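Local coordinates for protein PelD (Pseudomonas aeruginosa, PDB 4EU0) that probably acts as a cyclic-di-GMP effector in pellicle formation, binding the dinucleotide in the degenerate GGDEF domain contained in this soluble piece of a membrane protein, at residues P184-A189 / E237-Y242. Sequence-based numbering, arbitrary orientation.
With C2E (9,9'-[(2R,3R,3aS,5S,7aR,9R,10R,10aS,12S,14aR)-3,5,10,12-tetrahydroxy-5,12-dioxidooctahydro-2H,7H-difuro[3,2-d:3',2'-j][1,3,7,9,2,8]tetraoxadiphosphacyclododecine-2,9-diyl]bis(2-amino-1,9-dihydro-6H-purin-6-one)), chain B.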
ATOM      1  N   PRO A 184       5.439   9.027  -4.402  1.00 15.68           N
ATOM      2  CA  PRO A 184       6.745   8.753  -3.808  1.00 15.30           C
ATOM      3  C   PRO A 184       6.729   7.694  -2.711  1.00 14.24           C
ATOM      4  O   PRO A 184       5.737   7.537  -1.995  1.00 13.24           O
ATOM      5  CB  PRO A 184       7.156  10.119  -3.236  1.00 16.09           C
ATOM      6  CG  PRO A 184       5.858  10.770  -2.871  1.00 16.83           C
ATOM      7  CD  PRO A 184       4.858  10.291  -3.902  1.00 16.68           C
ATOM      8  N   ALA A 185       7.831   6.956  -2.615  1.00 13.56           N
ATOM      9  CA  ALA A 185       8.084   6.070  -1.486  1.00 12.86           C
ATOM     10  C   ALA A 185       9.588   5.909  -1.359  1.00 13.12           C
ATOM     11  O   ALA A 185      10.319   6.166  -2.315  1.00 13.44           O
ATOM     12  CB  ALA A 185       7.425   4.709  -1.704  1.00 12.59           C
ATOM     13  N   CYS A 186      10.044   5.480  -0.182  1.00 13.11           N
ATOM     14  CA  CYS A 186      11.464   5.305   0.074  1.00 14.25           C
ATOM     15  C   CYS A 186      11.711   3.950   0.711  1.00 13.56           C
ATOM     16  O   CYS A 186      10.951   3.537   1.591  1.00 13.87           O
ATOM     17  CB  CYS A 186      11.954   6.387   1.038  1.00 15.12           C
ATOM     18  SG  CYS A 186      13.744   6.564   1.091  1.00 20.51           S
ATOM     19  N   LEU A 187      12.765   3.275   0.263  1.00 13.66           N
ATOM     20  CA  LEU A 187      13.283   2.091   0.934  1.00 13.60           C
ATOM     21  C   LEU A 187      14.583   2.447   1.637  1.00 13.31           C
ATOM     22  O   LEU A 187      15.500   2.983   1.010  1.00 15.66           O
ATOM     23  CB  LEU A 187      13.600   0.975  -0.069  1.00 14.89           C
ATOM     24  CG  LEU A 187      12.823  -0.333  -0.161  1.00 16.48           C
ATOM     25  CD1 LEU A 187      13.565  -1.284  -1.127  1.00 16.04           C
ATOM     26  CD2 LEU A 187      12.579  -0.995   1.201  1.00 16.37           C
ATOM     27  N   TYR A 188      14.664   2.149   2.928  1.00 11.81           N
ATOM     28  CA  TYR A 188      15.932   2.236   3.632  1.00 11.59           C
ATOM     29  C   TYR A 188      16.412   0.842   3.978  1.00 11.96           C
ATOM     30  O   TYR A 188      15.620  -0.017   4.371  1.00 13.45           O
ATOM     31  CB  TYR A 188      15.781   3.021   4.931  1.00 11.74           C
ATOM     32  CG  TYR A 188      15.783   4.528   4.773  1.00 11.10           C
ATOM     33  CD1 TYR A 188      16.973   5.222   4.620  1.00 12.90           C
ATOM     34  CD2 TYR A 188      14.592   5.261   4.829  1.00 10.84           C
ATOM     35  CE1 TYR A 188      16.987   6.620   4.488  1.00 14.60           C
ATOM     36  CE2 TYR A 188      14.591   6.662   4.697  1.00 13.61           C
ATOM     37  CZ  TYR A 188      15.792   7.325   4.530  1.00 13.58           C
ATOM     38  OH  TYR A 188      15.828   8.692   4.411  1.00 18.30           O
ATOM     39  N   ALA A 189      17.714   0.635   3.849  1.00 11.01           N
ATOM     40  CA  ALA A 189      18.336  -0.585   4.357  1.00 11.02           C
ATOM     41  C   ALA A 189      19.361  -0.173   5.386  1.00 11.13           C
ATOM     42  O   ALA A 189      20.291   0.572   5.064  1.00 11.79           O
ATOM     43  CB  ALA A 189      18.986  -1.349   3.235  1.00 11.89           C
ATOM     44  N   GLU A 237      10.957  14.852   1.302  1.00 20.22           N
ATOM     45  CA  GLU A 237      11.023  15.617   2.542  1.00 21.21           C
ATOM     46  C   GLU A 237      10.649  14.723   3.733  1.00 19.41           C
ATOM     47  O   GLU A 237      11.316  14.754   4.768  1.00 20.22           O
ATOM     48  CB  GLU A 237      10.110  16.836   2.496  1.00 22.79           C
ATOM     49  CG  GLU A 237      10.187  17.689   3.755  1.00 27.23           C
ATOM     50  CD  GLU A 237       9.347  18.946   3.674  1.00 32.06           C
ATOM     51  OE1 GLU A 237       9.423  19.756   4.622  1.00 34.96           O
ATOM     52  OE2 GLU A 237       8.613  19.132   2.674  1.00 35.50           O
ATOM     53  N   GLY A 238       9.592  13.930   3.576  1.00 18.02           N
ATOM     54  CA  GLY A 238       9.192  12.975   4.623  1.00 16.54           C
ATOM     55  C   GLY A 238      10.262  11.958   4.958  1.00 15.47           C
ATOM     56  O   GLY A 238      10.522  11.676   6.125  1.00 14.51           O
ATOM     57  N   SER A 239      10.883  11.407   3.921  1.00 15.55           N
ATOM     58  CA  SER A 239      11.882  10.354   4.087  1.00 15.91           C
ATOM     59  C   SER A 239      13.126  10.873   4.789  1.00 16.11           C
ATOM     60  O   SER A 239      13.794  10.132   5.509  1.00 15.48           O
ATOM     61  CB  SER A 239      12.240   9.761   2.729  1.00 17.02           C
ATOM     62  OG  SER A 239      11.182   8.932   2.292  1.00 20.53           O
ATOM     63  N   GLN A 240      13.429  12.150   4.576  1.00 16.15           N
ATOM     64  CA  GLN A 240      14.537  12.776   5.277  1.00 17.18           C
ATOM     65  C   GLN A 240      14.125  13.100   6.712  1.00 17.31           C
ATOM     66  O   GLN A 240      14.913  12.906   7.642  1.00 16.97           O
ATOM     67  CB  GLN A 240      15.050  13.996   4.510  1.00 18.88           C
ATOM     68  CG  GLN A 240      15.471  13.630   3.069  1.00 20.57           C
ATOM     69  CD  GLN A 240      16.597  12.596   3.016  1.00 21.52           C
ATOM     70  OE1 GLN A 240      16.483  11.561   2.347  1.00 22.54           O
ATOM     71  NE2 GLN A 240      17.678  12.866   3.731  1.00 20.33           N
ATOM     72  N   GLY A 241      12.869  13.508   6.889  1.00 17.20           N
ATOM     73  CA  GLY A 241      12.279  13.703   8.220  1.00 17.33           C
ATOM     74  C   GLY A 241      12.318  12.455   9.093  1.00 16.12           C
ATOM     75  O   GLY A 241      12.541  12.537  10.308  1.00 16.52           O
ATOM     76  N   TYR A 242      12.078  11.303   8.477  1.00 14.55           N
ATOM     77  CA  TYR A 242      12.172  10.018   9.166  1.00 13.78           C
ATOM     78  C   TYR A 242      13.563   9.815   9.751  1.00 13.68           C
ATOM     79  O   TYR A 242      13.695   9.444  10.917  1.00 13.47           O
ATOM     80  CB  TYR A 242      11.813   8.892   8.196  1.00 12.54           C
ATOM     81  CG  TYR A 242      12.159   7.493   8.642  1.00 12.64           C
ATOM     82  CD1 TYR A 242      11.502   6.893   9.710  1.00 13.63           C
ATOM     83  CD2 TYR A 242      13.118   6.761   7.957  1.00 12.35           C
ATOM     84  CE1 TYR A 242      11.816   5.586  10.101  1.00 13.19           C
ATOM     85  CE2 TYR A 242      13.435   5.483   8.308  1.00 12.39           C
ATOM     86  CZ  TYR A 242      12.776   4.885   9.375  1.00 11.89           C
ATOM     87  OH  TYR A 242      13.089   3.597   9.742  1.00 13.96           O
TER
HETATM   88  P1  C2E B 501       7.945  14.211  13.299  1.00 28.65           P
HETATM   89  O2P C2E B 501       9.080  15.159  13.621  1.00 28.87           O
HETATM   90  O1P C2E B 501       7.823  12.922  14.070  1.00 27.20           O
HETATM   91  O5' C2E B 501       7.973  13.863  11.742  1.00 25.65           O
HETATM   92  C5' C2E B 501       8.136  14.865  10.740  1.00 25.71           C
HETATM   93  C4' C2E B 501       7.875  14.294   9.350  1.00 24.66           C
HETATM   94  O4' C2E B 501       8.924  13.381   8.984  1.00 22.09           O
HETATM   95  C3' C2E B 501       6.577  13.508   9.202  1.00 24.91           C
HETATM   96  O3' C2E B 501       5.436  14.299   8.851  1.00 27.33           O
HETATM   97  C2' C2E B 501       6.910  12.556   8.082  1.00 22.79           C
HETATM   98  O2' C2E B 501       6.825  13.262   6.840  1.00 24.25           O
HETATM   99  C1' C2E B 501       8.367  12.238   8.339  1.00 19.87           C
HETATM  100  N9  C2E B 501       8.496  11.046   9.224  1.00 17.22           N
HETATM  101  C8  C2E B 501       8.941  11.040  10.493  1.00 16.12           C
HETATM  102  N7  C2E B 501       8.941   9.781  11.006  1.00 15.90           N
HETATM  103  C5  C2E B 501       8.497   8.972  10.027  1.00 15.74           C
HETATM  104  C6  C2E B 501       8.238   7.531   9.886  1.00 14.98           C
HETATM  105  O6  C2E B 501       8.484   6.701  10.922  1.00 14.72           O
HETATM  106  N1  C2E B 501       7.764   7.071   8.706  1.00 16.45           N
HETATM  107  C2  C2E B 501       7.493   7.888   7.651  1.00 16.16           C
HETATM  108  N2  C2E B 501       7.011   7.330   6.519  1.00 17.22           N
HETATM  109  N3  C2E B 501       7.707   9.232   7.715  1.00 16.43           N
HETATM  110  C4  C2E B 501       8.193   9.808   8.853  1.00 16.12           C
HETATM  111  P11 C2E B 501       3.962  13.799   9.266  1.00 28.16           P
HETATM  112  O21 C2E B 501       2.934  14.741   8.661  1.00 29.01           O
HETATM  113  O11 C2E B 501       3.791  12.309   9.051  1.00 27.12           O
HETATM  114  O5A C2E B 501       3.957  14.079  10.845  1.00 28.18           O
HETATM  115  C5A C2E B 501       4.190  15.393  11.349  1.00 28.42           C
HETATM  116  C4A C2E B 501       4.254  15.325  12.862  1.00 28.58           C
HETATM  117  O4A C2E B 501       3.066  14.731  13.386  1.00 27.99           O
HETATM  118  C3A C2E B 501       5.362  14.410  13.341  1.00 28.38           C
HETATM  119  O3A C2E B 501       6.602  15.077  13.447  1.00 28.48           O
HETATM  120  C2A C2E B 501       4.877  13.930  14.684  1.00 29.12           C
HETATM  121  O2A C2E B 501       5.116  14.928  15.687  1.00 30.25           O
HETATM  122  C1A C2E B 501       3.390  13.810  14.432  1.00 28.26           C
HETATM  123  N91 C2E B 501       3.057  12.415  14.032  1.00 27.82           N
HETATM  124  C81 C2E B 501       2.737  11.976  12.800  1.00 27.76           C
HETATM  125  N71 C2E B 501       2.477  10.642  12.802  1.00 27.60           N
HETATM  126  C51 C2E B 501       2.638  10.209  14.068  1.00 28.34           C
HETATM  127  C61 C2E B 501       2.521   8.917  14.788  1.00 28.75           C
HETATM  128  O61 C2E B 501       2.173   7.776  14.139  1.00 31.29           O
HETATM  129  N11 C2E B 501       2.775   8.900  16.115  1.00 30.07           N
HETATM  130  C21 C2E B 501       3.127  10.020  16.797  1.00 29.28           C
HETATM  131  N21 C2E B 501       3.365   9.929  18.129  1.00 31.12           N
HETATM  132  N31 C2E B 501       3.245  11.235  16.198  1.00 29.63           N
HETATM  133  C41 C2E B 501       3.018  11.382  14.869  1.00 27.93           C
HETATM  134  O   HOH W   1      18.178  10.127   4.493  1.00 17.07           O
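C186 and Y188 of strand 185-189 face S239 and Y242 of helix 237-242, the two axes running 8.7 Å apart at their closest and 32° from parallel. This is helix-on-sheet packing of the PelD GGDEF domain: helix 236-253 lies over one face of the four-stranded antiparallel sheet, while L187, on the opposite face, meets helix 280-288. CB and SG of C186 pack against the side chain of S239, whose hydroxyl makes a weak hydrogen bond back to the carbonyl of S235. Y188 reaches across to the helix, its CG anti to its own carbonyl carbon, and its OH donates to the backbone O of S239 at 2.7 Å. The donor sits well above the carbonyl plane, with a C=O...OH angle of 119°. Water 1, in the plane of the Y188 ring, gives a second bond to the same hydroxyl and weakly accepts from NE2 of Q240, whose OE1 is held by Q269 of strand 265-272. The rings of Y188 and Y242 meet obliquely, planes at 45° and CE2 of Y188 3.6 Å from CD2 of Y242. Y242 lies between Y188 and a guanine of cyclic-di-GMP, CD2 and CE2 towards Y188 and CB and CD1 towards the base. On the ligand side, G238 and G241 let the dinucleotide come close to the helix backbone: O of G238 is 3.1 Å from C1' of the ligand, and CA of G241 is 3.5 Å from its O4'. CD1 of Y242 comes within 3.3 Å of the guanine O6.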